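PDB 3RCY: mandelate racemase/muconate lactonizing enzyme-like protein, which probably catalyses a magnesium-dependent reaction of the enolase superfamily, in which a proton is taken from beside a carboxylate group, on a substrate not yet established. Local coordinates for residues Ala101-Leu106 with Gly289-Met294; Pro136-Thr141 with Ala150-Ala155; Phe143-Asp148 with Ile186-Glu191; Pro283-Ala288 with Ala320-Phe325. All blocks are in the same frame, centred on the assembly; numbering follows the deposited sequence.

Contact 1 (Ala101-Leu106 with Gly289-Met294)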
loop_
_atom_site.group_PDB
_atom_site.type_symbol
_atom_site.label_atom_id
_atom_site.label_comp_id
_atom_site.label_asym_id
_atom_site.label_seq_id
_atom_site.Cartn_x
_atom_site.Cartn_y
_atom_site.Cartn_z
ATOM N N ALA A 101 5.571 -17.383 39.013
ATOM C CA ALA A 101 5.389 -18.130 40.267
ATOM C C ALA A 101 4.211 -19.106 40.187
ATOM O O ALA A 101 4.270 -20.198 40.757
ATOM C CB ALA A 101 5.215 -17.167 41.451
ATOM N N CYS A 102 3.143 -18.715 39.488
ATOM C CA CYS A 102 1.993 -19.606 39.267
ATOM C C CYS A 102 2.402 -20.853 38.487
ATOM O O CYS A 102 1.969 -21.970 38.822
ATOM C CB CYS A 102 0.843 -18.890 38.549
ATOM S SG CYS A 102 0.019 -17.602 39.523
ATOM N N TRP A 103 3.238 -20.668 37.462
ATOM C CA TRP A 103 3.752 -21.802 36.688
ATOM C C TRP A 103 4.639 -22.714 37.525
ATOM O O TRP A 103 4.559 -23.934 37.408
ATOM C CB TRP A 103 4.471 -21.341 35.417
ATOM C CG TRP A 103 3.490 -20.914 34.377
ATOM C CD1 TRP A 103 3.167 -19.638 34.028
ATOM C CD2 TRP A 103 2.652 -21.772 33.597
ATOM N NE1 TRP A 103 2.193 -19.646 33.054
ATOM C CE2 TRP A 103 1.865 -20.946 32.768
ATOM C CE3 TRP A 103 2.507 -23.166 33.501
ATOM C CZ2 TRP A 103 0.938 -21.463 31.859
ATOM C CZ3 TRP A 103 1.591 -23.683 32.587
ATOM C CH2 TRP A 103 0.815 -22.830 31.785
ATOM N N ASP A 104 5.478 -22.120 38.371
ATOM C CA ASP A 104 6.290 -22.900 39.298
ATOM C C ASP A 104 5.370 -23.764 40.182
ATOM O O ASP A 104 5.584 -24.975 40.308
ATOM C CB ASP A 104 7.176 -21.966 40.136
ATOM C CG ASP A 104 8.330 -22.694 40.830
ATOM O OD1 ASP A 104 8.693 -23.813 40.411
ATOM O OD2 ASP A 104 8.884 -22.125 41.802
ATOM N N ILE A 105 4.337 -23.142 40.759
ATOM C CA ILE A 105 3.298 -23.849 41.521
ATOM C C ILE A 105 2.589 -24.953 40.701
ATOM O O ILE A 105 2.432 -26.070 41.178
ATOM C CB ILE A 105 2.251 -22.863 42.114
ATOM C CG1 ILE A 105 2.819 -22.169 43.363
ATOM C CG2 ILE A 105 0.943 -23.591 42.474
ATOM C CD1 ILE A 105 2.150 -20.852 43.697
ATOM N N LEU A 106 2.173 -24.624 39.477
ATOM C CA LEU A 106 1.456 -25.571 38.622
ATOM C C LEU A 106 2.302 -26.803 38.318
ATOM O O LEU A 106 1.818 -27.930 38.445
ATOM C CB LEU A 106 0.963 -24.899 37.329
ATOM C CG LEU A 106 -0.195 -23.905 37.519
ATOM C CD1 LEU A 106 -0.354 -22.981 36.308
ATOM C CD2 LEU A 106 -1.519 -24.624 37.839
ATOM N N GLY A 289 4.486 -10.038 30.284
ATOM C CA GLY A 289 3.197 -10.668 30.569
ATOM C C GLY A 289 3.294 -12.098 31.071
ATOM O O GLY A 289 2.269 -12.738 31.321
ATOM N N GLY A 290 4.518 -12.600 31.195
ATOM C CA GLY A 290 4.780 -13.950 31.686
ATOM C C GLY A 290 4.857 -15.026 30.612
ATOM O O GLY A 290 4.861 -14.731 29.412
ATOM N N ILE A 291 4.904 -16.279 31.062
ATOM C CA ILE A 291 5.185 -17.431 30.195
ATOM C C ILE A 291 4.083 -17.674 29.159
ATOM O O ILE A 291 4.376 -17.832 27.974
ATOM C CB ILE A 291 5.461 -18.719 31.030
ATOM C CG1 ILE A 291 6.729 -18.550 31.875
ATOM C CG2 ILE A 291 5.561 -19.972 30.124
ATOM C CD1 ILE A 291 6.897 -19.585 32.996
ATOM N N TRP A 292 2.830 -17.703 29.609
ATOM C CA TRP A 292 1.690 -18.007 28.730
ATOM C C TRP A 292 1.492 -16.937 27.662
ATOM O O TRP A 292 1.311 -17.256 26.493
ATOM C CB TRP A 292 0.410 -18.179 29.551
ATOM C CG TRP A 292 -0.725 -18.877 28.839
ATOM C CD1 TRP A 292 -1.916 -18.322 28.448
ATOM C CD2 TRP A 292 -0.779 -20.257 28.449
ATOM N NE1 TRP A 292 -2.707 -19.276 27.837
ATOM C CE2 TRP A 292 -2.036 -20.471 27.831
ATOM C CE3 TRP A 292 0.107 -21.339 28.575
ATOM C CZ2 TRP A 292 -2.428 -21.724 27.334
ATOM C CZ3 TRP A 292 -0.278 -22.585 28.083
ATOM C CH2 TRP A 292 -1.540 -22.766 27.464
ATOM N N GLU A 293 1.523 -15.670 28.072
ATOM C CA GLU A 293 1.413 -14.549 27.133
ATOM C C GLU A 293 2.528 -14.625 26.078
ATOM O O GLU A 293 2.285 -14.415 24.886
ATOM C CB GLU A 293 1.431 -13.212 27.900
ATOM C CG GLU A 293 1.384 -11.952 27.039
ATOM C CD GLU A 293 0.019 -11.652 26.441
ATOM O OE1 GLU A 293 -0.931 -12.460 26.584
ATOM O OE2 GLU A 293 -0.101 -10.577 25.821
ATOM N N MET A 294 3.736 -14.975 26.510
ATOM C CA MET A 294 4.847 -15.123 25.572
ATOM C C MET A 294 4.748 -16.357 24.667
ATOM O O MET A 294 5.302 -16.347 23.568
ATOM C CB MET A 294 6.203 -15.035 26.288
ATOM C CG MET A 294 6.544 -13.603 26.752
ATOM S SD MET A 294 6.358 -12.372 25.433
ATOM C CE MET A 294 4.709 -11.736 25.716
#
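The indole of Trp-103 is sandwiched: Ile-291 lies over one face, Leu-106 of its own helix covers the other with CD1, 4.0 Å above the plane near the rim, and Trp-292 comes obliquely to the six-membered ring. This is the interface between the two enolase-superfamily domains, where helix 89-110 of the N-terminal domain meets the start of barrel helix 290-302. Ile-291 CB makes a CH-pi contact 4.2 Å from the centroid of the Trp-103 five-membered ring, and its CD1 reaches back along the side chain to Trp-103 CB at 3.9 Å. The two indoles are tilted by only 25° but slid apart, their six-membered centroids 5.6 Å from each other, so the overlap is slight. Trp-292 has CG anti to the backbone N (chi1 -163°), which carries its ring alongside that of Trp-103. Its NE1 bonds to Glu-72, while Leu-118 of a second subunit packs against its side chain. Glu-99 holds the helix start, taking the backbone N of Ile-291 and of Trp-292 on its two oxygens, with a weak bond from Trp-103 NE1. Were Trp-103 an alanine, Ile-291 and Trp-292 would probably lose their aromatic partner, leaving a gap between the domains. The closest touch is Trp-103 CZ2 to Trp-292 CE3, 3.4 Å.

Contact 2 (Pro136-Thr141 with Ala150-Ala155)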
loop_
_atom_site.group_PDB
_atom_site.type_symbol
_atom_site.label_atom_id
_atom_site.label_comp_id
_atom_site.label_asym_id
_atom_site.label_seq_id
_atom_site.Cartn_x
_atom_site.Cartn_y
_atom_site.Cartn_z
ATOM N N PRO A 136 39.323 -11.241 34.252
ATOM C CA PRO A 136 39.895 -10.756 35.531
ATOM C C PRO A 136 41.037 -9.732 35.426
ATOM O O PRO A 136 41.230 -8.943 36.350
ATOM C CB PRO A 136 40.389 -12.039 36.199
ATOM C CG PRO A 136 39.496 -13.101 35.648
ATOM C CD PRO A 136 39.286 -12.715 34.208
ATOM N N HIS A 137 41.775 -9.731 34.320
ATOM C CA HIS A 137 42.871 -8.767 34.130
ATOM C C HIS A 137 42.431 -7.476 33.420
ATOM O O HIS A 137 43.226 -6.545 33.276
ATOM C CB HIS A 137 44.020 -9.417 33.360
ATOM C CG HIS A 137 43.688 -9.724 31.932
ATOM N ND1 HIS A 137 42.680 -10.594 31.574
ATOM C CD2 HIS A 137 44.224 -9.270 30.772
ATOM C CE1 HIS A 137 42.614 -10.666 30.256
ATOM N NE2 HIS A 137 43.541 -9.874 29.747
ATOM N N HIS A 138 41.175 -7.428 32.976
ATOM C CA HIS A 138 40.643 -6.253 32.286
ATOM C C HIS A 138 40.177 -5.201 33.285
ATOM O O HIS A 138 39.317 -5.493 34.121
ATOM C CB HIS A 138 39.439 -6.624 31.411
ATOM C CG HIS A 138 39.773 -7.468 30.222
ATOM N ND1 HIS A 138 38.857 -8.317 29.637
ATOM C CD2 HIS A 138 40.914 -7.590 29.503
ATOM C CE1 HIS A 138 39.417 -8.919 28.602
ATOM N NE2 HIS A 138 40.664 -8.493 28.498
ATOM N N PRO A 139 40.708 -3.967 33.187
ATOM C CA PRO A 139 40.079 -2.882 33.958
ATOM C C PRO A 139 38.653 -2.672 33.438
ATOM O O PRO A 139 38.445 -2.576 32.219
ATOM C CB PRO A 139 40.960 -1.661 33.651
ATOM C CG PRO A 139 42.221 -2.211 33.028
ATOM C CD PRO A 139 41.819 -3.485 32.346
ATOM N N ILE A 140 37.690 -2.632 34.357
ATOM C CA ILE A 140 36.264 -2.626 34.023
ATOM C C ILE A 140 35.849 -1.465 33.106
ATOM O O ILE A 140 35.272 -1.690 32.038
ATOM C CB ILE A 140 35.373 -2.632 35.307
ATOM C CG1 ILE A 140 35.791 -3.746 36.283
ATOM C CG2 ILE A 140 33.878 -2.718 34.950
ATOM C CD1 ILE A 140 35.490 -5.162 35.812
ATOM N N THR A 141 36.142 -0.233 33.515
ATOM C CA THR A 141 35.708 0.940 32.748
ATOM C C THR A 141 36.325 1.006 31.337
ATOM O O THR A 141 35.579 1.122 30.364
ATOM C CB THR A 141 35.880 2.265 33.552
ATOM O OG1 THR A 141 35.082 2.195 34.742
ATOM C CG2 THR A 141 35.433 3.478 32.732
ATOM N N ALA A 150 37.595 -6.830 24.396
ATOM C CA ALA A 150 36.392 -7.537 23.973
ATOM C C ALA A 150 36.745 -8.806 23.186
ATOM O O ALA A 150 36.162 -9.856 23.422
ATOM C CB ALA A 150 35.483 -6.619 23.152
ATOM N N ALA A 151 37.708 -8.707 22.269
ATOM C CA ALA A 151 38.131 -9.872 21.495
ATOM C C ALA A 151 38.698 -10.987 22.388
ATOM O O ALA A 151 38.454 -12.163 22.124
ATOM C CB ALA A 151 39.121 -9.479 20.400
ATOM N N GLU A 152 39.431 -10.618 23.443
ATOM C CA GLU A 152 39.905 -11.602 24.429
ATOM C C GLU A 152 38.744 -12.308 25.141
ATOM O O GLU A 152 38.765 -13.535 25.323
ATOM C CB GLU A 152 40.838 -10.952 25.462
ATOM C CG GLU A 152 42.198 -10.565 24.912
ATOM C CD GLU A 152 43.161 -10.079 25.990
ATOM O OE1 GLU A 152 42.711 -9.514 27.013
ATOM O OE2 GLU A 152 44.377 -10.264 25.804
ATOM N N SER A 153 37.732 -11.535 25.539
ATOM C CA SER A 153 36.549 -12.106 26.185
ATOM C C SER A 153 35.802 -13.032 25.236
ATOM O O SER A 153 35.315 -14.078 25.654
ATOM C CB SER A 153 35.615 -11.014 26.723
ATOM O OG SER A 153 36.243 -10.336 27.791
ATOM N N ALA A 154 35.737 -12.649 23.964
ATOM C CA ALA A 154 35.087 -13.466 22.934
ATOM C C ALA A 154 35.803 -14.806 22.734
ATOM O O ALA A 154 35.145 -15.847 22.652
ATOM C CB ALA A 154 35.002 -12.704 21.621
ATOM N N ALA A 155 37.140 -14.764 22.651
ATOM C CA ALA A 155 37.963 -15.967 22.544
ATOM C C ALA A 155 37.712 -16.897 23.722
ATOM O O ALA A 155 37.568 -18.106 23.542
ATOM C CB ALA A 155 39.448 -15.610 22.446
#
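Two consecutive histidines, His-137 and His-138, make His-carboxylate hydrogen bonds to one oxygen of Glu-152, joining the loop after strand 126-131 of the enolase-superfamily (beta/alpha)-barrel to the first following barrel helix, 147-159. The firm half is His-138, a buried ring whose NE2 donates to Glu-152 OE1 over 2.7 Å at 162°, nearly along the C-O axis and close to the ring plane. Ring and carboxylate are nearly coplanar. On the far side of the ring, ND1 pairs with the backbone N of Leu-135, so both nitrogens are engaged and the rotation of the ring is fixed. Phe-143 adds a ring contact, and Ser-153 OG, itself bonded to Tyr-133 O, sits in the plane at the edge, 3.6 Å from His-138 CE1. The looser half is exposed to solvent: His-137 NE2 bonds to Glu-152 OE1 as well, at 2.9 Å, bent to 140°, from the syn side but well out of the carboxylate plane. Its chi1 of 69° places CG between the backbone N and the carbonyl carbon, which folds the ring back over its neighbour. Glu-152, exposed as well, probably keeps its negative charge under this double grip. His-138 CD2 lies 3.4 Å above the plane of the His-137 ring.

Contact 3 (Phe143-Asp148 with Ile186-Glu191)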
loop_
_atom_site.group_PDB
_atom_site.type_symbol
_atom_site.label_atom_id
_atom_site.label_comp_id
_atom_site.label_asym_id
_atom_site.label_seq_id
_atom_site.Cartn_x
_atom_site.Cartn_y
_atom_site.Cartn_z
ATOM N N PHE A 143 37.380 -1.443 29.616
ATOM C CA PHE A 143 36.907 -2.621 28.873
ATOM C C PHE A 143 35.791 -2.313 27.867
ATOM O O PHE A 143 35.796 -2.838 26.750
ATOM C CB PHE A 143 36.439 -3.724 29.824
ATOM C CG PHE A 143 35.824 -4.903 29.118
ATOM C CD1 PHE A 143 36.628 -5.919 28.615
ATOM C CD2 PHE A 143 34.442 -4.988 28.941
ATOM C CE1 PHE A 143 36.072 -7.005 27.959
ATOM C CE2 PHE A 143 33.877 -6.070 28.288
ATOM C CZ PHE A 143 34.694 -7.080 27.792
ATOM N N TRP A 144 34.843 -1.462 28.263
ATOM C CA TRP A 144 33.640 -1.212 27.454
ATOM C C TRP A 144 33.901 -0.559 26.101
ATOM O O TRP A 144 33.087 -0.680 25.193
ATOM C CB TRP A 144 32.581 -0.435 28.254
ATOM C CG TRP A 144 32.228 -1.133 29.533
ATOM C CD1 TRP A 144 32.451 -0.676 30.804
ATOM C CD2 TRP A 144 31.625 -2.432 29.671
ATOM N NE1 TRP A 144 32.014 -1.605 31.721
ATOM C CE2 TRP A 144 31.503 -2.689 31.056
ATOM C CE3 TRP A 144 31.173 -3.401 28.760
ATOM C CZ2 TRP A 144 30.955 -3.877 31.554
ATOM C CZ3 TRP A 144 30.616 -4.579 29.256
ATOM C CH2 TRP A 144 30.517 -4.805 30.644
ATOM N N THR A 145 35.034 0.120 25.966
ATOM C CA THR A 145 35.417 0.716 24.687
ATOM C C THR A 145 36.724 0.152 24.110
ATOM O O THR A 145 37.294 0.726 23.185
ATOM C CB THR A 145 35.516 2.251 24.788
ATOM O OG1 THR A 145 36.377 2.596 25.875
ATOM C CG2 THR A 145 34.133 2.870 25.015
ATOM N N SER A 146 37.186 -0.972 24.655
ATOM C CA SER A 146 38.372 -1.647 24.139
ATOM C C SER A 146 38.024 -2.855 23.259
ATOM O O SER A 146 37.606 -3.894 23.772
ATOM C CB SER A 146 39.268 -2.104 25.292
ATOM O OG SER A 146 40.381 -2.823 24.789
ATOM N N ALA A 147 38.217 -2.724 21.945
ATOM C CA ALA A 147 37.998 -3.844 21.018
ATOM C C ALA A 147 38.943 -5.003 21.317
ATOM O O ALA A 147 38.534 -6.161 21.295
ATOM C CB ALA A 147 38.140 -3.390 19.566
ATOM N N ASP A 148 40.204 -4.679 21.604
ATOM C CA ASP A 148 41.208 -5.670 21.995
ATOM C C ASP A 148 40.750 -6.541 23.168
ATOM O O ASP A 148 40.818 -7.768 23.090
ATOM C CB ASP A 148 42.553 -4.992 22.310
ATOM C CG ASP A 148 43.326 -4.599 21.052
ATOM O OD1 ASP A 148 42.881 -4.914 19.933
ATOM O OD2 ASP A 148 44.402 -3.980 21.180
ATOM N N ILE A 186 30.886 4.902 15.188
ATOM C CA ILE A 186 30.858 4.050 14.016
ATOM C C ILE A 186 32.181 3.307 13.858
ATOM O O ILE A 186 32.179 2.085 13.718
ATOM C CB ILE A 186 30.445 4.817 12.730
ATOM C CG1 ILE A 186 28.988 5.296 12.856
ATOM C CG2 ILE A 186 30.614 3.916 11.489
ATOM C CD1 ILE A 186 28.532 6.280 11.766
ATOM N N SER A 187 33.305 4.022 13.918
ATOM C CA SER A 187 34.609 3.383 13.737
ATOM C C SER A 187 34.907 2.371 14.839
ATOM O O SER A 187 35.493 1.317 14.580
ATOM C CB SER A 187 35.721 4.423 13.660
ATOM O OG SER A 187 35.482 5.323 12.597
ATOM N N LEU A 188 34.504 2.685 16.073
ATOM C CA LEU A 188 34.713 1.740 17.175
ATOM C C LEU A 188 33.877 0.472 16.971
ATOM O O LEU A 188 34.349 -0.633 17.230
ATOM C CB LEU A 188 34.404 2.358 18.541
ATOM C CG LEU A 188 34.859 1.515 19.750
ATOM C CD1 LEU A 188 36.387 1.352 19.788
ATOM C CD2 LEU A 188 34.353 2.099 21.069
ATOM N N SER A 189 32.642 0.648 16.502
ATOM C CA SER A 189 31.756 -0.478 16.229
ATOM C C SER A 189 32.342 -1.398 15.158
ATOM O O SER A 189 32.250 -2.616 15.276
ATOM C CB SER A 189 30.365 0.003 15.805
ATOM O OG SER A 189 29.724 0.672 16.875
ATOM N N VAL A 190 32.929 -0.800 14.121
ATOM C CA VAL A 190 33.611 -1.545 13.063
ATOM C C VAL A 190 34.844 -2.273 13.634
ATOM O O VAL A 190 35.061 -3.454 13.355
ATOM C CB VAL A 190 33.997 -0.609 11.874
ATOM C CG1 VAL A 190 34.952 -1.295 10.909
ATOM C CG2 VAL A 190 32.735 -0.121 11.131
ATOM N N GLU A 191 35.637 -1.569 14.437
ATOM C CA GLU A 191 36.804 -2.176 15.080
ATOM C C GLU A 191 36.433 -3.388 15.953
ATOM O O GLU A 191 37.101 -4.424 15.895
ATOM C CB GLU A 191 37.583 -1.139 15.902
ATOM C CG GLU A 191 38.945 -1.657 16.371
ATOM C CD GLU A 191 39.607 -0.789 17.429
ATOM O OE1 GLU A 191 39.039 0.263 17.805
ATOM O OE2 GLU A 191 40.708 -1.169 17.891
HETATM O O HOH W 1 39.402 -0.310 20.762
#
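Two neighbouring helices of the (beta/alpha)-barrel meet here: the N-terminus of helix 147-159, with the turn leading into it, packs through Thr-145 and Ala-147 on Leu-188 and Glu-191 of helix 183-200. The turn is a type I beta turn from Phe-143 to Ser-146, and Ser-146 is the N-cap, its OG bonding to the backbone N of Met-149. Before the helix starts, Leu-188 straddles Thr-145 with its two methyls: CD1 rests on Thr-145 O at 3.6 Å, and CD2 on Thr-145 CB at 3.9 Å, the side chains crossing at about a right angle. One helical turn on, the backbones come closest, with Ala-147 CA and Glu-191 CA 6.3 Å apart. Glu-191 has CG anti to its amide nitrogen (chi1 -169°) and runs extended past the alanine methyl, Ala-147 CB lying 3.7 Å from Glu-191 CD. That course brings the carboxylate to the end of the capped helix. There Glu-191 OE2 and Asp-148 OD1, two like charges, share a salt-bridge partner in Lys-195, which probably offsets their repulsion. A water ties the two segments together: it accepts from Ala-147 N at 2.9 Å and gives weak bonds to Thr-145 O and, at 3.0 Å, to Glu-191 OE1.

Contact 4 (Pro283-Ala288 with Ala320-Phe325)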
loop_
_atom_site.group_PDB
_atom_site.type_symbol
_atom_site.label_atom_id
_atom_site.label_comp_id
_atom_site.label_asym_id
_atom_site.label_seq_id
_atom_site.Cartn_x
_atom_site.Cartn_y
_atom_site.Cartn_z
ATOM N N PRO A 283 11.482 -10.791 24.273
ATOM C CA PRO A 283 10.751 -10.305 25.435
ATOM C C PRO A 283 11.492 -10.656 26.714
ATOM O O PRO A 283 12.202 -11.674 26.778
ATOM C CB PRO A 283 9.445 -11.086 25.383
ATOM C CG PRO A 283 9.844 -12.420 24.754
ATOM C CD PRO A 283 10.897 -12.031 23.719
ATOM N N ALA A 284 11.368 -9.784 27.705
ATOM C CA ALA A 284 11.721 -10.151 29.063
ATOM C C ALA A 284 10.444 -10.701 29.688
ATOM O O ALA A 284 9.486 -9.952 29.906
ATOM C CB ALA A 284 12.221 -8.924 29.833
ATOM N N LEU A 285 10.424 -12.005 29.970
ATOM C CA LEU A 285 9.214 -12.666 30.495
ATOM C C LEU A 285 8.689 -12.043 31.789
ATOM O O LEU A 285 7.478 -12.038 32.034
ATOM C CB LEU A 285 9.441 -14.170 30.677
ATOM C CG LEU A 285 9.122 -15.037 29.442
ATOM C CD1 LEU A 285 10.032 -14.709 28.258
ATOM C CD2 LEU A 285 9.236 -16.517 29.778
ATOM N N GLY A 286 9.603 -11.515 32.603
ATOM C CA GLY A 286 9.239 -10.798 33.839
ATOM C C GLY A 286 8.635 -9.424 33.593
ATOM O O GLY A 286 8.166 -8.770 34.524
ATOM N N ARG A 287 8.658 -8.985 32.339
ATOM C CA ARG A 287 8.050 -7.722 31.945
ATOM C C ARG A 287 6.847 -7.914 31.033
ATOM O O ARG A 287 5.836 -7.222 31.167
ATOM C CB ARG A 287 9.082 -6.837 31.222
ATOM C CG ARG A 287 8.450 -5.717 30.381
ATOM C CD ARG A 287 9.493 -4.740 29.887
ATOM N NE ARG A 287 9.843 -3.751 30.909
ATOM C CZ ARG A 287 11.025 -3.150 30.992
ATOM N NH1 ARG A 287 11.994 -3.457 30.136
ATOM N NH2 ARG A 287 11.242 -2.247 31.936
ATOM N N ALA A 288 6.966 -8.850 30.097
ATOM C CA ALA A 288 6.111 -8.856 28.915
ATOM C C ALA A 288 4.755 -9.516 29.091
ATOM O O ALA A 288 3.967 -9.557 28.146
ATOM C CB ALA A 288 6.864 -9.457 27.704
ATOM N N ALA A 320 15.131 -19.067 34.538
ATOM C CA ALA A 320 14.479 -20.382 34.568
ATOM C C ALA A 320 13.177 -20.375 33.762
ATOM O O ALA A 320 12.897 -21.325 33.024
ATOM C CB ALA A 320 14.227 -20.847 35.999
ATOM N N ALA A 321 12.400 -19.303 33.894
ATOM C CA ALA A 321 11.198 -19.123 33.078
ATOM C C ALA A 321 11.553 -19.148 31.592
ATOM O O ALA A 321 10.917 -19.866 30.809
ATOM C CB ALA A 321 10.445 -17.830 33.454
ATOM N N ASN A 322 12.592 -18.400 31.221
ATOM C CA ASN A 322 13.098 -18.380 29.840
ATOM C C ASN A 322 13.413 -19.776 29.295
ATOM O O ASN A 322 13.134 -20.082 28.133
ATOM C CB ASN A 322 14.355 -17.511 29.735
ATOM C CG ASN A 322 14.087 -16.038 30.001
ATOM O OD1 ASN A 322 12.943 -15.606 30.115
ATOM N ND2 ASN A 322 15.154 -15.260 30.090
ATOM N N VAL A 323 14.021 -20.607 30.138
ATOM C CA VAL A 323 14.462 -21.934 29.729
ATOM C C VAL A 323 13.281 -22.867 29.468
ATOM O O VAL A 323 13.248 -23.548 28.439
ATOM C CB VAL A 323 15.476 -22.534 30.743
ATOM C CG1 VAL A 323 15.736 -24.015 30.463
ATOM C CG2 VAL A 323 16.792 -21.742 30.692
ATOM N N HIS A 324 12.309 -22.891 30.382
ATOM C CA HIS A 324 11.090 -23.686 30.165
ATOM C C HIS A 324 10.290 -23.239 28.938
ATOM O O HIS A 324 9.785 -24.074 28.165
ATOM C CB HIS A 324 10.225 -23.667 31.427
ATOM C CG HIS A 324 10.803 -24.496 32.523
ATOM N ND1 HIS A 324 10.577 -25.851 32.621
ATOM C CD2 HIS A 324 11.674 -24.183 33.512
ATOM C CE1 HIS A 324 11.244 -26.330 33.655
ATOM N NE2 HIS A 324 11.929 -25.342 34.206
ATOM N N PHE A 325 10.169 -21.922 28.782
ATOM C CA PHE A 325 9.540 -21.324 27.612
ATOM C C PHE A 325 10.256 -21.796 26.342
ATOM O O PHE A 325 9.625 -22.351 25.434
ATOM C CB PHE A 325 9.574 -19.792 27.735
ATOM C CG PHE A 325 9.177 -19.056 26.477
ATOM C CD1 PHE A 325 7.872 -19.116 25.993
ATOM C CD2 PHE A 325 10.105 -18.273 25.801
ATOM C CE1 PHE A 325 7.505 -18.428 24.837
ATOM C CE2 PHE A 325 9.745 -17.570 24.642
ATOM C CZ PHE A 325 8.436 -17.658 24.161
HETATM O O HOH W 2 12.986 -13.027 30.140
#
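Ala-284 O accepts from both Arg-287 N and Ala-288 N, winding the chain after strand 280-281 into a short helical turn that brings Leu-285 CA to 6.9 Å from Asn-322 CA on helix 316-327. Leu-285 carries the contact from this side. Leu-285 CD2 sits among Ala-321 and Phe-325, 3.9 Å from Phe-325 CB, and approaches the phenyl ring obliquely. Phe-325 CG is anti to the backbone N (chi1 170°), which leaves CB and the base of the ring against the methyl. Leu-285 CD1 instead lies 3.6 Å from Asn-322 OD1, the two side chains running antiparallel alongside each other. That amide oxygen is not left to the methyl alone: a water donates to Asn-322 OD1 at 2.6 Å and accepts from Leu-285 N at 2.8 Å, while ND2 reaches His-311 O. Exchanging Leu-285 for an alanine is likely to leave a gap beside Ala-321 and Phe-325 and deprive Asn-322 of its methyl packing. Around this buried core, the turn also packs on helix 290-302, Leu-285 touching Ile-291; helix 316-327 meets Met-294 there through Phe-325 and rests on Ile-100 of helix 89-110 through Ala-321, beside parallel strands 280-281 and 307-308.

How the contacts relate
From the N terminus, helix 89-110 opens contact 1, whose loop closes only at 289-294, 183 residues on, tying the N-terminal domain to the barrel. Contacts 2 and 3 are nested inside that loop and cross, since 143-148 falls between the two segments of contact 2. Contact 2 ties a loop to helix 147-159, and contact 3 ties the N-terminal end of that helix to helix 183-200; they touch through Phe-143. Contact 4 joins the turn after strand 280-281 to helix 316-327. It opens just before the second segment of contact 1 and closes at 320-325, so these two also cross, their centres 9 Å apart. The centres of contacts 1 and 2 are about 37 Å apart.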